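Dehydroascorbate reductase (Chlamydomonas reinhardtii, PDB 5XFT) probably reduces dehydroascorbate to ascorbate at the expense of two glutathione molecules, as a member of the DHAR family of the glutathione S-transferase superfamily. Local coordinates at residues S93-P96 with A97-A101; V200-G203 with T204-I208; N47-A50 with W51-E54; W175-P178 with A179-A183. All blocks are in the same frame, centred on the assembly; numbering follows the deposited sequence.

Interaction 1. Residues S93-P96 with A97-A101; sequences SSVP and AEIGA
Pro96 and Ile99 lie side by side and point the same way across a tight bend of the chain. The end of the isoleucine does the touching: Ile99 CD1 sits 3.9 Å from Pro96 CD and 4.0 Å from Pro96 CG. Its torsions explain this reach. CG1 is anti to the carbonyl carbon (chi1 -66°), and the chain is then extended through chi2 at 172°, which carries CD1 to the CD and CG atoms of the proline. The other branch, CG2, is anti to the backbone N and leaves the proline to CD1. Val95 adds a looser apolar contact, with Val95 CG1 4.3 Å from Ile99 CD1. The CD1 methyl of Ile99 therefore meets both residues that lead into the bend.

The backbone bond across the bend is weak, from Ile99 N to Pro96 O at 3.4 Å. A water strengthens the link: it donates to Pro96 O at 3.0 Å and to Ile99 O at 3.1 Å, so Pro96 O receives two donors. Before the bend, Ser93 OG accepts a weak bond from Val95 N and is also hydrogen-bonded to Asn152 and Thr154. Val95, Pro96 and Ile99 all rest on Tyr135 of helix 118-138, and Ile99 also touches Met132.

The arrangement is a type I beta turn from Pro96 to Ile99, overlapping with a type II turn from Glu98 to Ala101. Gly100, with its positive phi, takes the third position of the second turn. Together they form the later part of the surface linker between helix 75-85 and helix 103-112, in a protein of the glutathione S-transferase superfamily.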
loop_
_atom_site.group_PDB
_atom_site.type_symbol
_atom_site.label_atom_id
_atom_site.label_comp_id
_atom_site.label_asym_id
_atom_site.label_seq_id
_atom_site.Cartn_x
_atom_site.Cartn_y
_atom_site.Cartn_z
ATOM N N SER A 93 5.099 -15.372 -1.031
ATOM C CA SER A 93 5.166 -15.133 0.401
ATOM C C SER A 93 4.756 -16.374 1.176
ATOM O O SER A 93 3.783 -17.046 0.822
ATOM C CB SER A 93 4.252 -13.963 0.788
ATOM O OG SER A 93 4.583 -13.449 2.063
ATOM N N SER A 94 5.492 -16.661 2.248
ATOM C CA SER A 94 5.102 -17.699 3.188
ATOM C C SER A 94 4.174 -17.183 4.279
ATOM O O SER A 94 3.628 -17.992 5.036
ATOM C CB SER A 94 6.340 -18.327 3.839
ATOM O OG SER A 94 7.374 -18.536 2.890
ATOM N N VAL A 95 3.976 -15.873 4.366
ATOM C CA VAL A 95 3.193 -15.276 5.457
ATOM C C VAL A 95 1.749 -15.757 5.382
ATOM O O VAL A 95 1.137 -15.715 4.297
ATOM C CB VAL A 95 3.261 -13.754 5.387
ATOM C CG1 VAL A 95 2.542 -13.149 6.594
ATOM C CG2 VAL A 95 4.701 -13.294 5.326
ATOM N N PRO A 96 1.159 -16.211 6.491
ATOM C CA PRO A 96 -0.259 -16.594 6.482
ATOM C C PRO A 96 -1.162 -15.424 6.111
ATOM O O PRO A 96 -0.875 -14.260 6.402
ATOM C CB PRO A 96 -0.517 -17.050 7.923
ATOM C CG PRO A 96 0.817 -17.432 8.449
ATOM C CD PRO A 96 1.816 -16.539 7.770
ATOM N N ALA A 97 -2.290 -15.763 5.479
ATOM C CA ALA A 97 -3.202 -14.743 4.969
ATOM C C ALA A 97 -3.809 -13.908 6.091
ATOM O O ALA A 97 -4.000 -12.697 5.933
ATOM C CB ALA A 97 -4.307 -15.398 4.139
ATOM N N GLU A 98 -4.116 -14.533 7.232
ATOM C CA GLU A 98 -4.880 -13.855 8.276
ATOM C C GLU A 98 -4.140 -12.665 8.873
ATOM O O GLU A 98 -4.768 -11.830 9.537
ATOM C CB GLU A 98 -5.238 -14.841 9.388
ATOM C CG GLU A 98 -4.045 -15.257 10.231
ATOM C CD GLU A 98 -4.414 -16.189 11.369
ATOM O OE1 GLU A 98 -4.079 -15.869 12.530
ATOM O OE2 GLU A 98 -5.033 -17.241 11.101
ATOM N N ILE A 99 -2.837 -12.558 8.645
ATOM C CA ILE A 99 -2.008 -11.554 9.303
ATOM C C ILE A 99 -2.085 -10.242 8.534
ATOM O O ILE A 99 -1.900 -10.210 7.310
ATOM C CB ILE A 99 -0.559 -12.048 9.428
ATOM C CG1 ILE A 99 -0.514 -13.246 10.381
ATOM C CG2 ILE A 99 0.354 -10.940 9.910
ATOM C CD1 ILE A 99 0.818 -13.931 10.439
ATOM N N GLY A 100 -2.353 -9.153 9.253
ATOM C CA GLY A 100 -2.602 -7.882 8.615
ATOM C C GLY A 100 -3.912 -7.813 7.874
ATOM O O GLY A 100 -4.180 -6.808 7.211
ATOM N N ALA A 101 -4.745 -8.849 7.977
ATOM C CA ALA A 101 -5.976 -8.887 7.200
ATOM C C ALA A 101 -6.975 -7.822 7.631
ATOM O O ALA A 101 -7.840 -7.452 6.834
ATOM C CB ALA A 101 -6.621 -10.271 7.294
HETATM O O HOH W 1 -0.477 -11.675 4.918
#

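Interaction 2. Residues V200-G203 with T204-I208; sequences VDYG and TEAII
The Tyr202 ring and the Ile207 side chain cross at about a right angle. Ile207 CG1 comes to the ring edge, in its plane, 3.5 Å from Tyr202 CE1. It gets there because CG1 is anti to the carbonyl carbon of Ile207 (chi1 -54°). The same CG1 also touches Gly203 O, 3.4 Å away. Ala206 points its methyl at the loop and meets the root of the tyrosine, with the two CB atoms 4.1 Å apart. The far end of the ring belongs to helix 22-33: Tyr202 OH is hydrogen-bonded to His25 ND1, and the two rings meet edge-to-face.

Gly203 is the N-cap of helix 204-212, and its O accepts a weak bond from Ile207 N at 3.5 Å. Asp201 OD1 takes the N-H of Gly203 at 2.9 Å, on its anti side, tilted 28° out of the carboxylate plane, in an Asx turn. A water accepts from Ala206 N at 2.9 Å and donates to Tyr202 O and Glu205 OE2. Thr204 OG1 donates to Glu205 OE1 from above the carboxylate plane.

The carboxylate of Glu205 thus stands at the N-terminal end of the helix. Its charge probably interacts favourably with the helix dipole there, partly through the water that serves the N-H of Ala206.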
loop_
_atom_site.group_PDB
_atom_site.type_symbol
_atom_site.label_atom_id
_atom_site.label_comp_id
_atom_site.label_asym_id
_atom_site.label_seq_id
_atom_site.Cartn_x
_atom_site.Cartn_y
_atom_site.Cartn_z
ATOM N N VAL A 200 8.578 5.808 -4.687
ATOM C CA VAL A 200 7.137 6.005 -4.790
ATOM C C VAL A 200 6.560 6.443 -3.450
ATOM O O VAL A 200 5.400 6.157 -3.142
ATOM C CB VAL A 200 6.458 4.721 -5.306
ATOM C CG1 VAL A 200 6.856 4.462 -6.757
ATOM C CG2 VAL A 200 6.841 3.523 -4.441
ATOM N N ASP A 201 7.358 7.149 -2.650
ATOM C CA ASP A 201 6.884 7.710 -1.386
ATOM C C ASP A 201 6.150 9.015 -1.669
ATOM O O ASP A 201 6.762 10.000 -2.097
ATOM C CB ASP A 201 8.051 7.933 -0.425
ATOM C CG ASP A 201 7.597 8.261 0.996
ATOM O OD1 ASP A 201 6.439 8.697 1.184
ATOM O OD2 ASP A 201 8.409 8.092 1.931
ATOM N N TYR A 202 4.836 9.029 -1.428
ATOM C CA TYR A 202 4.040 10.231 -1.652
ATOM C C TYR A 202 4.098 11.211 -0.483
ATOM O O TYR A 202 3.777 12.390 -0.669
ATOM C CB TYR A 202 2.583 9.855 -1.949
ATOM C CG TYR A 202 2.099 8.627 -1.211
ATOM C CD1 TYR A 202 1.636 8.717 0.096
ATOM C CD2 TYR A 202 2.106 7.377 -1.821
ATOM C CE1 TYR A 202 1.191 7.594 0.777
ATOM C CE2 TYR A 202 1.659 6.253 -1.151
ATOM C CZ TYR A 202 1.204 6.367 0.150
ATOM O OH TYR A 202 0.763 5.255 0.831
ATOM N N GLY A 203 4.487 10.764 0.708
ATOM C CA GLY A 203 4.679 11.672 1.820
ATOM C C GLY A 203 3.488 11.711 2.767
ATOM O O GLY A 203 2.377 11.281 2.447
ATOM N N THR A 204 3.729 12.269 3.962
ATOM C CA THR A 204 2.730 12.203 5.027
ATOM C C THR A 204 1.602 13.205 4.824
ATOM O O THR A 204 0.461 12.930 5.217
ATOM C CB THR A 204 3.378 12.421 6.397
ATOM O OG1 THR A 204 3.775 13.789 6.538
ATOM C CG2 THR A 204 4.598 11.519 6.569
ATOM N N GLU A 205 1.881 14.362 4.221
ATOM C CA GLU A 205 0.803 15.314 3.979
ATOM C C GLU A 205 -0.175 14.768 2.961
ATOM O O GLU A 205 -1.374 15.033 3.051
ATOM C CB GLU A 205 1.331 16.666 3.497
ATOM C CG GLU A 205 2.578 17.193 4.194
ATOM C CD GLU A 205 3.836 16.417 3.828
ATOM O OE1 GLU A 205 4.426 15.814 4.742
ATOM O OE2 GLU A 205 4.231 16.413 2.640
ATOM N N ALA A 206 0.318 14.041 1.957
ATOM C CA ALA A 206 -0.597 13.391 1.028
ATOM C C ALA A 206 -1.555 12.472 1.776
ATOM O O ALA A 206 -2.759 12.459 1.497
ATOM C CB ALA A 206 0.186 12.622 -0.038
ATOM N N ILE A 207 -1.039 11.722 2.756
ATOM C CA ILE A 207 -1.890 10.853 3.568
ATOM C C ILE A 207 -2.899 11.681 4.358
ATOM O O ILE A 207 -4.103 11.384 4.377
ATOM C CB ILE A 207 -1.026 9.986 4.502
ATOM C CG1 ILE A 207 0.032 9.225 3.697
ATOM C CG2 ILE A 207 -1.901 9.034 5.304
ATOM C CD1 ILE A 207 1.016 8.429 4.561
ATOM N N ILE A 208 -2.415 12.731 5.032
ATOM C CA ILE A 208 -3.284 13.566 5.855
ATOM C C ILE A 208 -4.382 14.186 5.005
ATOM O O ILE A 208 -5.564 14.139 5.361
ATOM C CB ILE A 208 -2.462 14.649 6.583
ATOM C CG1 ILE A 208 -1.365 14.027 7.451
ATOM C CG2 ILE A 208 -3.367 15.527 7.423
ATOM C CD1 ILE A 208 -1.832 12.853 8.257
HETATM O O HOH W 2 2.957 14.646 0.871
#

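Interaction 3. Residues N47-A50 with W51-E54; sequences NKPA and WLLE
Trp51 turns the rim of one indole face to Pro49, and the two side chains cross at a slant. Pro49 CG sits 3.3 Å above the indole plane, and Pro49 CB is 3.3 Å from Trp51 NE1. The indole reaches back because CG stands between the backbone N and the carbonyl carbon (chi1 64°). Leu52 CB lies over the same face, also toward the rim, and is 4.0 Å from Pro49 CG. Tyr71 stacks with the indole and Tyr8 meets it edge-to-face. With an alanine here, Pro49 would probably lose its aromatic cover, and Tyr71 and Tyr8 their ring partner.

The turn leads from strand 38-43 into helix 50-56 of the thioredoxin-like N-terminal domain. Lys48, Pro49 and Leu52 touch Ile43 of that strand. Leu52 N bonds to Pro49 O at 3.0 Å, with the donor well above the carbonyl plane. The bond from Leu53 N to Ala50 O is weak, at 3.2 Å. The aliphatic part of Lys48 crosses Leu52 at a slant, with Lys48 CD 4.2 Å from Leu52 CD2. Its amino end makes a cation-pi contact with Phe45 and a weak bond to Gly58 O.

The side-chain contact is thus apolar. Its hold rests mainly on dispersion, while the directional bonds come from the backbone.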
loop_
_atom_site.group_PDB
_atom_site.type_symbol
_atom_site.label_atom_id
_atom_site.label_comp_id
_atom_site.label_asym_id
_atom_site.label_seq_id
_atom_site.Cartn_x
_atom_site.Cartn_y
_atom_site.Cartn_z
ATOM N N ASN A 47 -11.963 14.755 -11.125
ATOM C CA ASN A 47 -12.166 14.888 -12.563
ATOM C C ASN A 47 -11.761 13.611 -13.291
ATOM O O ASN A 47 -10.855 13.628 -14.132
ATOM C CB ASN A 47 -11.369 16.080 -13.099
ATOM C CG ASN A 47 -12.002 16.703 -14.324
ATOM O OD1 ASN A 47 -12.895 17.546 -14.210
ATOM N ND2 ASN A 47 -11.546 16.298 -15.504
ATOM N N LYS A 48 -12.424 12.499 -12.980
ATOM C CA LYS A 48 -12.000 11.215 -13.519
ATOM C C LYS A 48 -12.509 11.056 -14.947
ATOM O O LYS A 48 -13.597 11.537 -15.268
ATOM C CB LYS A 48 -12.519 10.075 -12.654
ATOM C CG LYS A 48 -11.991 10.098 -11.231
ATOM C CD LYS A 48 -12.417 8.864 -10.453
ATOM C CE LYS A 48 -13.748 9.053 -9.761
ATOM N NZ LYS A 48 -13.789 8.198 -8.536
ATOM N N PRO A 49 -11.750 10.397 -15.823
ATOM C CA PRO A 49 -12.215 10.228 -17.202
ATOM C C PRO A 49 -13.348 9.222 -17.271
ATOM O O PRO A 49 -13.401 8.255 -16.508
ATOM C CB PRO A 49 -10.970 9.719 -17.936
ATOM C CG PRO A 49 -10.206 9.005 -16.885
ATOM C CD PRO A 49 -10.439 9.764 -15.607
ATOM N N ALA A 50 -14.258 9.460 -18.214
ATOM C CA ALA A 50 -15.452 8.625 -18.321
ATOM C C ALA A 50 -15.111 7.164 -18.579
ATOM O O ALA A 50 -15.837 6.275 -18.123
ATOM C CB ALA A 50 -16.368 9.154 -19.421
ATOM N N TRP A 51 -14.015 6.886 -19.290
ATOM C CA TRP A 51 -13.689 5.497 -19.597
ATOM C C TRP A 51 -13.306 4.722 -18.345
ATOM O O TRP A 51 -13.427 3.490 -18.316
ATOM C CB TRP A 51 -12.564 5.418 -20.637
ATOM C CG TRP A 51 -11.253 5.985 -20.187
ATOM C CD1 TRP A 51 -10.762 7.236 -20.458
ATOM C CD2 TRP A 51 -10.259 5.330 -19.383
ATOM N NE1 TRP A 51 -9.534 7.395 -19.870
ATOM C CE2 TRP A 51 -9.198 6.244 -19.206
ATOM C CE3 TRP A 51 -10.167 4.066 -18.793
ATOM C CZ2 TRP A 51 -8.057 5.933 -18.462
ATOM C CZ3 TRP A 51 -9.026 3.754 -18.052
ATOM C CH2 TRP A 51 -7.990 4.685 -17.892
ATOM N N LEU A 52 -12.850 5.415 -17.302
ATOM C CA LEU A 52 -12.424 4.722 -16.093
ATOM C C LEU A 52 -13.612 4.147 -15.326
ATOM O O LEU A 52 -13.458 3.160 -14.591
ATOM C CB LEU A 52 -11.613 5.677 -15.225
ATOM C CG LEU A 52 -10.966 5.088 -13.981
ATOM C CD1 LEU A 52 -9.772 4.244 -14.374
ATOM C CD2 LEU A 52 -10.556 6.205 -13.059
ATOM N N LEU A 53 -14.797 4.740 -15.502
ATOM C CA LEU A 53 -16.022 4.156 -14.965
ATOM C C LEU A 53 -16.277 2.770 -15.555
ATOM O O LEU A 53 -16.585 1.821 -14.819
ATOM C CB LEU A 53 -17.204 5.086 -15.238
ATOM C CG LEU A 53 -18.567 4.622 -14.722
ATOM C CD1 LEU A 53 -18.634 4.749 -13.198
ATOM C CD2 LEU A 53 -19.700 5.390 -15.396
ATOM N N GLU A 54 -16.117 2.624 -16.875
ATOM C CA GLU A 54 -16.288 1.314 -17.500
ATOM C C GLU A 54 -15.142 0.367 -17.154
ATOM O O GLU A 54 -15.362 -0.826 -16.928
ATOM C CB GLU A 54 -16.415 1.454 -19.017
ATOM C CG GLU A 54 -16.330 0.122 -19.767
ATOM C CD GLU A 54 -17.374 -0.901 -19.305
ATOM O OE1 GLU A 54 -18.565 -0.536 -19.214
ATOM O OE2 GLU A 54 -17.008 -2.065 -19.024
#

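Interaction 4. Residues W175-P178 with A179-A183; sequences WELP and ARFTA
Pro178 O is gripped by two donors. Phe181 N bonds to it at 3.3 Å, and the ring nitrogen NE2 of His185 bonds to it from helix 182-193. The Phe181 N-H comes from above the carbonyl plane, 60° out of it, rather than along a lone pair. This bond spans the type I beta turn from Pro178 to Phe181.

Phe181 and Arg180 lie against the proline ring. Phe181 is beside it, pointing the same way, with Phe181 CD2 3.8 Å from Pro178 CD and Phe181 CE2 4.0 Å from Pro178 CG. The phenyl group is brought there by CG being anti to its carbonyl carbon (chi1 -69°). Leu177 crosses Phe181 at about a right angle, its CD1 4.2 Å from Phe181 CD2. Arg180 also runs alongside the proline, and its NH1 is 3.8 Å from Pro178 CB. One face of the guanidinium looks toward Phe181 CE2, offset to the rim. Arg180 NH2 forms a salt bridge with Glu126. A glycine in place of Pro178 would probably leave Phe181 and Arg180 without the ring they lie against, and the chain freer to turn before the bend.

Phe181 is the N-cap of helix 182-193 and the centre of an inverse gamma turn. The beta turn ends the loop between helix 153-173 and helix 182-193; the loop leans on helix 118-138. There Leu177 and Phe181 both touch Leu129, and Phe181 also reaches Asp133. Leu177 packs against Leu184 and Leu188 of the helix that follows, so the loop is held between helices 118-138 and 182-193.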
loop_
_atom_site.group_PDB
_atom_site.type_symbol
_atom_site.label_atom_id
_atom_site.label_comp_id
_atom_site.label_asym_id
_atom_site.label_seq_id
_atom_site.Cartn_x
_atom_site.Cartn_y
_atom_site.Cartn_z
ATOM N N TRP A 175 -2.458 9.033 18.530
ATOM C CA TRP A 175 -2.078 7.638 18.695
ATOM C C TRP A 175 -0.650 7.422 18.212
ATOM O O TRP A 175 -0.159 8.118 17.320
ATOM C CB TRP A 175 -3.042 6.736 17.923
ATOM C CG TRP A 175 -2.783 5.264 18.067
ATOM C CD1 TRP A 175 -3.359 4.414 18.969
ATOM C CD2 TRP A 175 -1.900 4.461 17.268
ATOM N NE1 TRP A 175 -2.884 3.136 18.785
ATOM C CE2 TRP A 175 -1.986 3.139 17.750
ATOM C CE3 TRP A 175 -1.040 4.734 16.196
ATOM C CZ2 TRP A 175 -1.249 2.094 17.199
ATOM C CZ3 TRP A 175 -0.310 3.696 15.651
ATOM C CH2 TRP A 175 -0.418 2.393 16.154
ATOM N N GLU A 176 0.027 6.456 18.818
ATOM C CA GLU A 176 1.409 6.192 18.457
ATOM C C GLU A 176 1.659 4.694 18.433
ATOM O O GLU A 176 0.997 3.923 19.134
ATOM C CB GLU A 176 2.377 6.880 19.418
ATOM C CG GLU A 176 3.429 7.701 18.706
ATOM C CD GLU A 176 3.935 8.847 19.550
ATOM O OE1 GLU A 176 4.583 8.585 20.586
ATOM O OE2 GLU A 176 3.683 10.011 19.180
ATOM N N LEU A 177 2.607 4.299 17.599
ATOM C CA LEU A 177 3.036 2.911 17.530
ATOM C C LEU A 177 3.858 2.583 18.767
ATOM O O LEU A 177 4.942 3.158 18.946
ATOM C CB LEU A 177 3.850 2.688 16.261
ATOM C CG LEU A 177 4.188 1.252 15.869
ATOM C CD1 LEU A 177 2.926 0.495 15.501
ATOM C CD2 LEU A 177 5.179 1.240 14.721
ATOM N N PRO A 178 3.389 1.702 19.651
ATOM C CA PRO A 178 4.133 1.414 20.883
ATOM C C PRO A 178 5.580 1.025 20.610
ATOM O O PRO A 178 5.888 0.353 19.623
ATOM C CB PRO A 178 3.351 0.253 21.506
ATOM C CG PRO A 178 1.964 0.432 20.997
ATOM C CD PRO A 178 2.083 1.017 19.616
ATOM N N ALA A 179 6.471 1.467 21.502
ATOM C CA ALA A 179 7.889 1.163 21.382
ATOM C C ALA A 179 8.193 -0.310 21.596
ATOM O O ALA A 179 9.278 -0.764 21.217
ATOM C CB ALA A 179 8.690 2.002 22.377
ATOM N N ARG A 180 7.268 -1.066 22.188
ATOM C CA ARG A 180 7.490 -2.489 22.388
ATOM C C ARG A 180 7.373 -3.285 21.096
ATOM O O ARG A 180 7.993 -4.348 20.982
ATOM C CB ARG A 180 6.509 -3.028 23.426
ATOM C CG ARG A 180 5.074 -3.000 22.979
ATOM C CD ARG A 180 4.200 -3.678 24.000
ATOM N NE ARG A 180 3.049 -4.313 23.377
ATOM C CZ ARG A 180 1.874 -3.717 23.217
ATOM N NH1 ARG A 180 1.702 -2.469 23.634
ATOM N NH2 ARG A 180 0.876 -4.368 22.636
ATOM N N PHE A 181 6.598 -2.802 20.124
ATOM C CA PHE A 181 6.574 -3.408 18.799
ATOM C C PHE A 181 7.887 -3.106 18.096
ATOM O O PHE A 181 7.913 -2.377 17.098
ATOM C CB PHE A 181 5.402 -2.885 17.971
ATOM C CG PHE A 181 4.063 -3.341 18.457
ATOM C CD1 PHE A 181 3.892 -4.610 18.979
ATOM C CD2 PHE A 181 2.975 -2.487 18.411
ATOM C CE1 PHE A 181 2.651 -5.025 19.432
ATOM C CE2 PHE A 181 1.738 -2.891 18.871
ATOM C CZ PHE A 181 1.575 -4.164 19.380
ATOM N N THR A 182 8.981 -3.654 18.628
ATOM C CA THR A 182 10.317 -3.381 18.112
ATOM C C THR A 182 10.424 -3.710 16.628
ATOM O O THR A 182 10.947 -2.919 15.831
ATOM C CB THR A 182 11.340 -4.190 18.910
ATOM O OG1 THR A 182 10.839 -5.521 19.108
ATOM C CG2 THR A 182 11.597 -3.544 20.256
ATOM N N ALA A 183 9.929 -4.890 16.247
ATOM C CA ALA A 183 10.060 -5.348 14.870
ATOM C C ALA A 183 9.270 -4.472 13.906
ATOM O O ALA A 183 9.644 -4.346 12.735
ATOM C CB ALA A 183 9.613 -6.806 14.762
#

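The four contacts are separate local turns, and none touches another. Interaction 3 lies in the thioredoxin-like N-terminal domain; interaction 4 lies in the helical C-terminal domain, with centres about 41 Å apart. Interactions 1 and 4 share a support: both rest on helix 118-138, although their nearest atoms are about 11 Å apart. Interaction 4 opens helix 182-193, and interaction 2 follows helix 195-199, with centres about 21 Å apart. Interaction 2 is the one beside the probable active site. Its Tyr202 bonds to His25, next to Cys24 of what may be a thioredoxin-type CxxC motif, near which the tyrosine lies without touching it.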